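Local atomic coordinates of ribose-5-phosphate isomerase RpiB (Thermotoga maritima, PDB entry 1O1X), a protein that probably catalyses the reversible interconversion of ribose 5-phosphate and ribulose 5-phosphate. Residues 27-31 with 43-47; 108-112 with 145-149; 114-118 with 131-135. All blocks are in the same frame, centred on the assembly; numbering follows the deposited sequence.

Contacts 1 and 2 lie on opposite sides of the chain's centre, their own centres about 28 Å apart, and contact 3 sits in the core, its centre about 14 and 15 Å from theirs. It touches both: Val30 CG1 of contact 1 packs on Val132 CG2 at 4.1 Å, and Arg108 CD of contact 2 lies 3.2 Å from Phe135 O. Along the chain, contact 3 is nested inside the loop that contact 2 closes. Contact 2 holds the predicted proton donor His110 with Asn111 and Arg148, both predicted to bind ribulose 5-phosphate. The others approach predicted substrate-binding residues: the side chains of Thr46 and His21 are about 5 Å apart, and the Leu118 side chain is about 7 Å from Gly80.

Contact 1 (27-31 with 43-47); sequences KEKVK and DHGTY
Lys27 and Asp43 both carry CG anti to the backbone N (chi1 -177° and -179°), which sends their side chains toward each other, roughly perpendicular. Further bends at chi2 and chi3 curl Lys27 until its ammonium group sits astride the carboxylate, NZ lying 3.0 Å from Asp43 OD1 and 2.9 Å from Asp43 OD2 and using the syn lone pair of each. Lys27 NZ also donates to the backbone O of Thr46 (2.8 Å), almost in line with the carbonyl bond, and to Glu28 OE2 on its own helix. Lys31 comes from the anti side of the carboxylate, its NZ 2.7 Å from Asp43 OD2. That oxygen is thus gripped by two ammonium groups, whose charge probably offsets the closeness of Glu28 OE2 to Asp43 OD2 (3.6 Å). Asp43 OD1 takes a second bond from Gly45 N, which approaches from above the carboxylate plane and closes an Asx turn, while Tyr47 OH bonds to Asp43 O. The salt-bridge network therefore ties helix 24-36 to the loop that follows strand 40-43. Strand 14-18, helix 24-36 and strand 40-43 form a beta-alpha-beta unit: Lys27 and Asp43 rest on Ile17 of strand 14-18, and His44 and Thr46 touch helix 54-66.

Contact 2 (108-112 with 145-149); sequences RSHNN and HERRI
His110 and His145 meet as an offset stack, their ring centroids 4.1 Å apart and their planes inclined by 17°. This is the tight part of the contact. His145 CE1 stands over the centre of the His110 ring, and His145 NE2 comes within 3.4 Å of His110 CD2. The same face of His145 that meets the partner ring also takes a CH-pi contact from His110 CA, 3.9 Å from the ring centroid. Each histidine has CG anti to its carbonyl carbon (chi1 -63° in His110 and -53° in His145), which swings the ring back beside its own backbone N, while the carbonyl O of His110 lies 3.2 Å from His145 CB. With an alanine in place of His145 this ring is gone, which is likely to uncover one face of His110 and leave that imidazole freer to turn. His145 flanks the predicted proton donor, consistent with a second-shell role.

Packing is looser toward the far end, where Ile149 has two conformers, so its CD1 contact with Asn112 CB (3.8 Å in one of them) is less certain. Arg147, on the side of the helix turned from segment 108-112, is exposed although it packs on Asp53 of a third subunit. Arg148 makes a salt bridge to the same Asp53, and Ile149 packs on Tyr54 of that subunit. Asn112, with positive phi, follows the end of helix 101-109, and its OD1 accepts from Arg108 NH1 at 3.0 Å. The contact thus joins the turn that follows helix 101-109, on the way to strand 115-117, to helix 145-152.

Contact 3 (114-118 with 131-135); sequences NILVL and IVDTF
Leu116 and Phe135 lie alongside each other, pointing opposite ways, in the core of a Rossmann-like alpha/beta fold in which helices pack on a five-stranded parallel sheet. Leu116 CB stands squarely over the phenyl ring, 3.6 Å from its centroid and only 2° off the ring normal, a CH-pi contact. Phe135 reaches back to the strand because its CG lies anti to the backbone N (chi1 -164°). Beyond CB, the two methyls of Leu116 part: CD1 touches Ile131 CG2 and CD2 touches Val132 CG2, each at 3.8 Å, with Leu116 roughly perpendicular to both of these side chains. Leu118, two residues on and so on the same side of the strand, adds a second row. Its CD2 lies 3.9 Å from Ile131 CG2, and CD1 meets Val132 CG2 at the longer distance of 4.2 Å. Each of these helix methyls is thereby wedged against both leucines. Strand 115-117 and the 131-135 part of helix 125-137 run nearly antiparallel, at 161°, and the axes of these segments approach to 10.1 Å, a spacing filled by this apolar layer. Ile115 and Val117 start away from the helix; Ile115 touches Val61 of helix 54-66, both touch Ala95 of strand 95-97, and the Phe135 ring also meets that of Phe72. At the far rim of the ring, Phe135 CZ comes within 3.5 Å of the backbone N of Leu116.

Contact 1 (27-31 with 43-47)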
loop_
_atom_site.group_PDB
_atom_site.type_symbol
_atom_site.label_atom_id
_atom_site.label_comp_id
_atom_site.label_asym_id
_atom_site.label_seq_id
_atom_site.Cartn_x
_atom_site.Cartn_y
_atom_site.Cartn_z
ATOM N N LYS A 27 5.907 -11.323 -14.272
ATOM C CA LYS A 27 6.598 -12.603 -14.076
ATOM C C LYS A 27 7.882 -12.623 -14.923
ATOM O O LYS A 27 8.921 -12.999 -14.462
ATOM C CB LYS A 27 5.683 -13.777 -14.446
ATOM C CG LYS A 27 6.301 -15.171 -14.215
ATOM C CD LYS A 27 6.947 -15.794 -15.413
ATOM C CE LYS A 27 5.900 -16.426 -16.337
ATOM N NZ LYS A 27 6.536 -16.910 -17.609
ATOM N N GLU A 28 7.768 -12.225 -16.181
ATOM C CA GLU A 28 8.893 -12.124 -17.080
ATOM C C GLU A 28 9.974 -11.157 -16.585
ATOM O O GLU A 28 11.169 -11.469 -16.640
ATOM C CB GLU A 28 8.394 -11.706 -18.466
ATOM C CG GLU A 28 7.550 -12.785 -19.163
ATOM C CD GLU A 28 8.385 -14.007 -19.533
ATOM O OE1 GLU A 28 9.272 -13.863 -20.398
ATOM O OE2 GLU A 28 8.184 -15.096 -18.931
ATOM N N LYS A 29 9.563 -9.984 -16.096
ATOM C CA LYS A 29 10.508 -9.017 -15.561
ATOM C C LYS A 29 11.228 -9.541 -14.317
ATOM O O LYS A 29 12.418 -9.391 -14.190
ATOM C CB LYS A 29 9.790 -7.710 -15.269
ATOM C CG LYS A 29 9.367 -6.995 -16.546
ATOM C CD LYS A 29 8.560 -5.772 -16.248
ATOM C CE LYS A 29 8.366 -4.951 -17.527
ATOM N NZ LYS A 29 7.281 -3.946 -17.319
ATOM N N VAL A 30 10.511 -10.200 -13.442
ATOM C CA VAL A 30 11.087 -10.782 -12.230
ATOM C C VAL A 30 12.051 -11.915 -12.568
ATOM O O VAL A 30 13.152 -12.014 -12.027
ATOM C CB VAL A 30 9.992 -11.234 -11.254
ATOM C CG1 VAL A 30 10.565 -12.085 -10.153
ATOM C CG2 VAL A 30 9.289 -9.991 -10.642
ATOM N N LYS A 31 11.639 -12.778 -13.476
ATOM C CA LYS A 31 12.511 -13.828 -13.981
ATOM C C LYS A 31 13.800 -13.279 -14.538
ATOM O O LYS A 31 14.863 -13.737 -14.157
ATOM C CB LYS A 31 11.817 -14.635 -15.040
ATOM C CG LYS A 31 12.706 -15.687 -15.672
ATOM C CD LYS A 31 11.931 -16.570 -16.594
ATOM C CE LYS A 31 11.629 -15.924 -17.889
ATOM N NZ LYS A 31 11.216 -17.061 -18.748
ATOM N N ASP A 43 11.116 -21.646 -14.944
ATOM C CA ASP A 43 9.856 -20.964 -15.284
ATOM C C ASP A 43 8.852 -22.018 -15.703
ATOM O O ASP A 43 8.970 -22.599 -16.778
ATOM C CB ASP A 43 10.136 -19.971 -16.405
ATOM C CG ASP A 43 8.905 -19.169 -16.846
ATOM O OD1 ASP A 43 7.784 -19.299 -16.282
ATOM O OD2 ASP A 43 9.035 -18.379 -17.796
ATOM N N HIS A 44 7.856 -22.225 -14.845
ATOM C CA HIS A 44 6.756 -23.159 -15.070
ATOM C C HIS A 44 5.605 -22.578 -15.912
ATOM O O HIS A 44 4.625 -23.269 -16.152
ATOM C CB HIS A 44 6.223 -23.658 -13.741
ATOM C CG HIS A 44 7.209 -24.453 -12.965
ATOM N ND1 HIS A 44 7.315 -25.824 -13.079
ATOM C CD2 HIS A 44 8.146 -24.071 -12.068
ATOM C CE1 HIS A 44 8.274 -26.250 -12.276
ATOM N NE2 HIS A 44 8.799 -25.205 -11.657
ATOM N N GLY A 45 5.760 -21.357 -16.418
ATOM C CA GLY A 45 4.752 -20.727 -17.246
ATOM C C GLY A 45 3.803 -19.887 -16.409
ATOM O O GLY A 45 4.021 -19.724 -15.234
ATOM N N THR A 46 2.733 -19.344 -16.991
ATOM C CA THR A 46 2.404 -19.494 -18.397
ATOM C C THR A 46 3.383 -18.749 -19.326
ATOM O O THR A 46 4.214 -17.951 -18.861
ATOM C CB THR A 46 0.930 -19.096 -18.605
ATOM O OG1 THR A 46 0.543 -19.439 -19.928
ATOM C CG2 THR A 46 0.706 -17.584 -18.479
ATOM N N TYR A 47 3.308 -19.040 -20.630
ATOM C CA TYR A 47 4.332 -18.598 -21.576
ATOM C C TYR A 47 3.789 -17.571 -22.586
ATOM O O TYR A 47 4.486 -17.180 -23.521
ATOM C CB TYR A 47 4.955 -19.811 -22.282
ATOM C CG TYR A 47 5.557 -20.793 -21.291
ATOM C CD1 TYR A 47 6.681 -20.457 -20.534
ATOM C CD2 TYR A 47 5.007 -22.050 -21.087
ATOM C CE1 TYR A 47 7.247 -21.380 -19.618
ATOM C CE2 TYR A 47 5.591 -22.957 -20.207
ATOM C CZ TYR A 47 6.692 -22.607 -19.464
ATOM O OH TYR A 47 7.228 -23.508 -18.557
#

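Contact 2 (108-112 with 145-149)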
loop_
_atom_site.group_PDB
_atom_site.type_symbol
_atom_site.label_atom_id
_atom_site.label_comp_id
_atom_site.label_asym_id
_atom_site.label_seq_id
_atom_site.Cartn_x
_atom_site.Cartn_y
_atom_site.Cartn_z
ATOM N N ARG A 108 9.372 -14.073 5.917
ATOM C CA ARG A 108 10.528 -14.916 6.136
ATOM C C ARG A 108 10.892 -15.081 7.604
ATOM O O ARG A 108 11.039 -16.197 8.088
ATOM C CB ARG A 108 11.707 -14.334 5.363
ATOM C CG ARG A 108 11.529 -14.430 3.819
ATOM C CD ARG A 108 11.629 -15.850 3.209
ATOM N NE ARG A 108 12.829 -16.465 3.724
ATOM C CZ ARG A 108 12.940 -17.582 4.412
ATOM N NH1 ARG A 108 11.925 -18.396 4.611
ATOM N NH2 ARG A 108 14.118 -17.869 4.927
ATOM N N SER A 109 11.001 -13.952 8.308
ATOM C CA SER A 109 11.419 -13.882 9.721
ATOM C C SER A 109 10.469 -14.629 10.634
ATOM O O SER A 109 10.920 -15.367 11.530
ATOM C CB SER A 109 11.463 -12.426 10.212
ATOM O OG SER A 109 12.549 -11.795 9.601
ATOM N N HIS A 110 9.162 -14.402 10.412
ATOM C CA HIS A 110 8.122 -14.961 11.267
ATOM C C HIS A 110 7.406 -16.179 10.716
ATOM O O HIS A 110 7.053 -17.078 11.475
ATOM C CB HIS A 110 7.111 -13.858 11.620
ATOM C CG HIS A 110 7.697 -12.737 12.412
ATOM N ND1 HIS A 110 6.925 -11.737 12.963
ATOM C CD2 HIS A 110 8.972 -12.491 12.807
ATOM C CE1 HIS A 110 7.704 -10.911 13.641
ATOM N NE2 HIS A 110 8.951 -11.343 13.555
ATOM N N ASN A 111 7.161 -16.225 9.410
ATOM C CA ASN A 111 6.364 -17.309 8.839
ATOM C C ASN A 111 7.195 -18.363 8.095
ATOM O O ASN A 111 6.622 -19.312 7.560
ATOM C CB ASN A 111 5.257 -16.764 7.924
ATOM C CG ASN A 111 4.416 -15.676 8.580
ATOM O OD1 ASN A 111 3.509 -15.947 9.400
ATOM N ND2 ASN A 111 4.693 -14.458 8.225
ATOM N N ASN A 112 8.523 -18.164 8.041
ATOM C CA ASN A 112 9.444 -19.026 7.275
ATOM C C ASN A 112 8.846 -19.325 5.901
ATOM O O ASN A 112 8.826 -20.458 5.433
ATOM C CB ASN A 112 9.726 -20.351 8.026
ATOM C CG ASN A 112 10.939 -21.077 7.494
ATOM O OD1 ASN A 112 11.735 -20.474 6.761
ATOM N ND2 ASN A 112 11.112 -22.367 7.864
ATOM N N HIS A 145 8.013 -18.549 16.800
ATOM C CA HIS A 145 7.297 -18.641 15.514
ATOM C C HIS A 145 7.185 -20.085 15.093
ATOM O O HIS A 145 6.254 -20.415 14.387
ATOM C CB HIS A 145 8.001 -17.835 14.425
ATOM C CG HIS A 145 8.253 -16.423 14.818
ATOM N ND1 HIS A 145 7.234 -15.506 14.979
ATOM C CD2 HIS A 145 9.401 -15.786 15.156
ATOM C CE1 HIS A 145 7.757 -14.360 15.388
ATOM N NE2 HIS A 145 9.069 -14.496 15.490
ATOM N N GLU A 146 8.130 -20.942 15.512
ATOM C CA GLU A 146 8.189 -22.329 15.016
ATOM C C GLU A 146 6.916 -23.113 15.372
ATOM O O GLU A 146 6.357 -23.804 14.500
ATOM C CB GLU A 146 9.437 -23.065 15.529
ATOM C CG GLU A 146 9.569 -24.543 15.132
ATOM C CD GLU A 146 9.651 -24.777 13.621
ATOM O OE1 GLU A 146 10.017 -23.844 12.884
ATOM O OE2 GLU A 146 9.310 -25.891 13.162
ATOM N N ARG A 147 6.447 -22.969 16.612
ATOM C CA ARG A 147 5.200 -23.601 17.043
ATOM C C ARG A 147 4.018 -23.230 16.128
ATOM O O ARG A 147 3.172 -24.068 15.804
ATOM C CB ARG A 147 4.870 -23.236 18.474
ATOM C CG ARG A 147 3.597 -23.899 18.993
ATOM C CD ARG A 147 3.316 -23.571 20.433
ATOM N NE ARG A 147 4.347 -24.172 21.260
ATOM C CZ ARG A 147 4.551 -23.877 22.537
ATOM N NH1 ARG A 147 3.766 -23.020 23.172
ATOM N NH2 ARG A 147 5.556 -24.436 23.182
ATOM N N ARG A 148 3.967 -21.965 15.750
ATOM C CA ARG A 148 2.858 -21.452 14.936
ATOM C C ARG A 148 2.887 -22.035 13.551
ATOM O O ARG A 148 1.857 -22.464 13.061
ATOM C CB ARG A 148 2.885 -19.932 14.864
ATOM C CG ARG A 148 2.616 -19.353 16.217
ATOM C CD ARG A 148 3.050 -17.947 16.360
ATOM N NE ARG A 148 2.894 -17.492 17.744
ATOM C CZ ARG A 148 3.545 -16.476 18.240
ATOM N NH1 ARG A 148 4.391 -15.799 17.476
ATOM N NH2 ARG A 148 3.366 -16.139 19.504
ATOM N N ILE A 149 4.069 -22.098 12.953
ATOM C CA ILE A 149 4.206 -22.688 11.624
ATOM C C ILE A 149 3.873 -24.185 11.600
ATOM O O ILE A 149 3.261 -24.702 10.620
ATOM C CB ILE A 149 5.483 -22.278 10.842
ATOM C CG1 ILE A 149 6.750 -22.845 11.399
ATOM C CG2 ILE A 149 5.580 -20.740 10.670
ATOM C CD1 ILE A 149 7.896 -22.572 10.464
#

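Contact 3 (114-118 with 131-135)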
loop_
_atom_site.group_PDB
_atom_site.type_symbol
_atom_site.label_atom_id
_atom_site.label_comp_id
_atom_site.label_asym_id
_atom_site.label_seq_id
_atom_site.Cartn_x
_atom_site.Cartn_y
_atom_site.Cartn_z
ATOM N N ASN A 114 8.000 -19.986 2.148
ATOM C CA ASN A 114 8.773 -20.622 1.084
ATOM C C ASN A 114 8.270 -20.280 -0.316
ATOM O O ASN A 114 8.911 -20.591 -1.292
ATOM C CB ASN A 114 8.938 -22.127 1.335
ATOM C CG ASN A 114 7.627 -22.865 1.568
ATOM O OD1 ASN A 114 6.559 -22.383 1.220
ATOM N ND2 ASN A 114 7.732 -24.085 2.090
ATOM N N ILE A 115 7.156 -19.566 -0.387
ATOM C CA ILE A 115 6.658 -18.999 -1.633
ATOM C C ILE A 115 6.278 -17.552 -1.431
ATOM O O ILE A 115 5.559 -17.207 -0.498
ATOM C CB ILE A 115 5.440 -19.789 -2.235
ATOM C CG1 ILE A 115 5.827 -21.231 -2.580
ATOM C CG2 ILE A 115 4.912 -19.083 -3.465
ATOM C CD1 ILE A 115 4.743 -22.014 -3.281
ATOM N N LEU A 116 6.798 -16.715 -2.313
ATOM C CA LEU A 116 6.467 -15.303 -2.386
ATOM C C LEU A 116 5.363 -15.128 -3.436
ATOM O O LEU A 116 5.497 -15.578 -4.553
ATOM C CB LEU A 116 7.691 -14.474 -2.774
ATOM C CG LEU A 116 7.457 -13.017 -3.204
ATOM C CD1 LEU A 116 6.899 -12.262 -2.029
ATOM C CD2 LEU A 116 8.732 -12.389 -3.704
ATOM N N VAL A 117 4.293 -14.456 -3.065
ATOM C CA VAL A 117 3.241 -14.168 -4.005
ATOM C C VAL A 117 3.216 -12.662 -4.263
ATOM O O VAL A 117 3.185 -11.847 -3.314
ATOM C CB VAL A 117 1.845 -14.663 -3.472
ATOM C CG1 VAL A 117 0.731 -14.290 -4.443
ATOM C CG2 VAL A 117 1.861 -16.161 -3.172
ATOM N N LEU A 118 3.158 -12.309 -5.534
ATOM C CA LEU A 118 3.150 -10.938 -5.972
ATOM C C LEU A 118 1.934 -10.628 -6.835
ATOM O O LEU A 118 1.522 -11.433 -7.645
ATOM C CB LEU A 118 4.397 -10.633 -6.811
ATOM C CG LEU A 118 5.743 -10.820 -6.148
ATOM C CD1 LEU A 118 6.862 -10.769 -7.180
ATOM C CD2 LEU A 118 5.941 -9.766 -5.088
ATOM N N ILE A 131 11.044 -6.358 -3.172
ATOM C CA ILE A 131 10.340 -7.370 -2.377
ATOM C C ILE A 131 11.041 -8.716 -2.531
ATOM O O ILE A 131 11.294 -9.417 -1.531
ATOM C CB ILE A 131 8.830 -7.453 -2.756
ATOM C CG1 ILE A 131 8.104 -6.139 -2.407
ATOM C CG2 ILE A 131 8.124 -8.616 -2.077
ATOM C CD1 ILE A 131 6.735 -6.020 -3.051
ATOM N N VAL A 132 11.382 -9.060 -3.761
ATOM C CA VAL A 132 12.088 -10.310 -4.070
ATOM C C VAL A 132 13.446 -10.368 -3.355
ATOM O O VAL A 132 13.773 -11.382 -2.748
ATOM C CB VAL A 132 12.265 -10.493 -5.599
ATOM C CG1 VAL A 132 13.273 -11.610 -5.923
ATOM C CG2 VAL A 132 10.933 -10.771 -6.279
ATOM N N ASP A 133 14.229 -9.284 -3.421
ATOM C CA ASP A 133 15.546 -9.220 -2.789
ATOM C C ASP A 133 15.423 -9.427 -1.268
ATOM O O ASP A 133 16.212 -10.154 -0.663
ATOM C CB ASP A 133 16.199 -7.861 -2.981
ATOM C CG ASP A 133 16.725 -7.620 -4.395
ATOM O OD1 ASP A 133 16.785 -8.538 -5.232
ATOM O OD2 ASP A 133 17.115 -6.472 -4.696
ATOM N N THR A 134 14.428 -8.799 -0.665
ATOM C CA THR A 134 14.173 -8.959 0.774
ATOM C C THR A 134 13.781 -10.405 1.138
ATOM O O THR A 134 14.297 -10.998 2.099
ATOM C CB THR A 134 13.060 -7.999 1.180
ATOM O OG1 THR A 134 13.495 -6.666 0.907
ATOM C CG2 THR A 134 12.796 -8.053 2.674
ATOM N N PHE A 135 12.871 -10.972 0.336
ATOM C CA PHE A 135 12.414 -12.332 0.523
ATOM C C PHE A 135 13.577 -13.332 0.477
ATOM O O PHE A 135 13.663 -14.221 1.306
ATOM C CB PHE A 135 11.367 -12.698 -0.544
ATOM C CG PHE A 135 10.561 -13.919 -0.210
ATOM C CD1 PHE A 135 9.449 -13.823 0.634
ATOM C CD2 PHE A 135 10.877 -15.156 -0.753
ATOM C CE1 PHE A 135 8.663 -14.945 0.901
ATOM C CE2 PHE A 135 10.093 -16.284 -0.449
ATOM C CZ PHE A 135 9.008 -16.171 0.365
#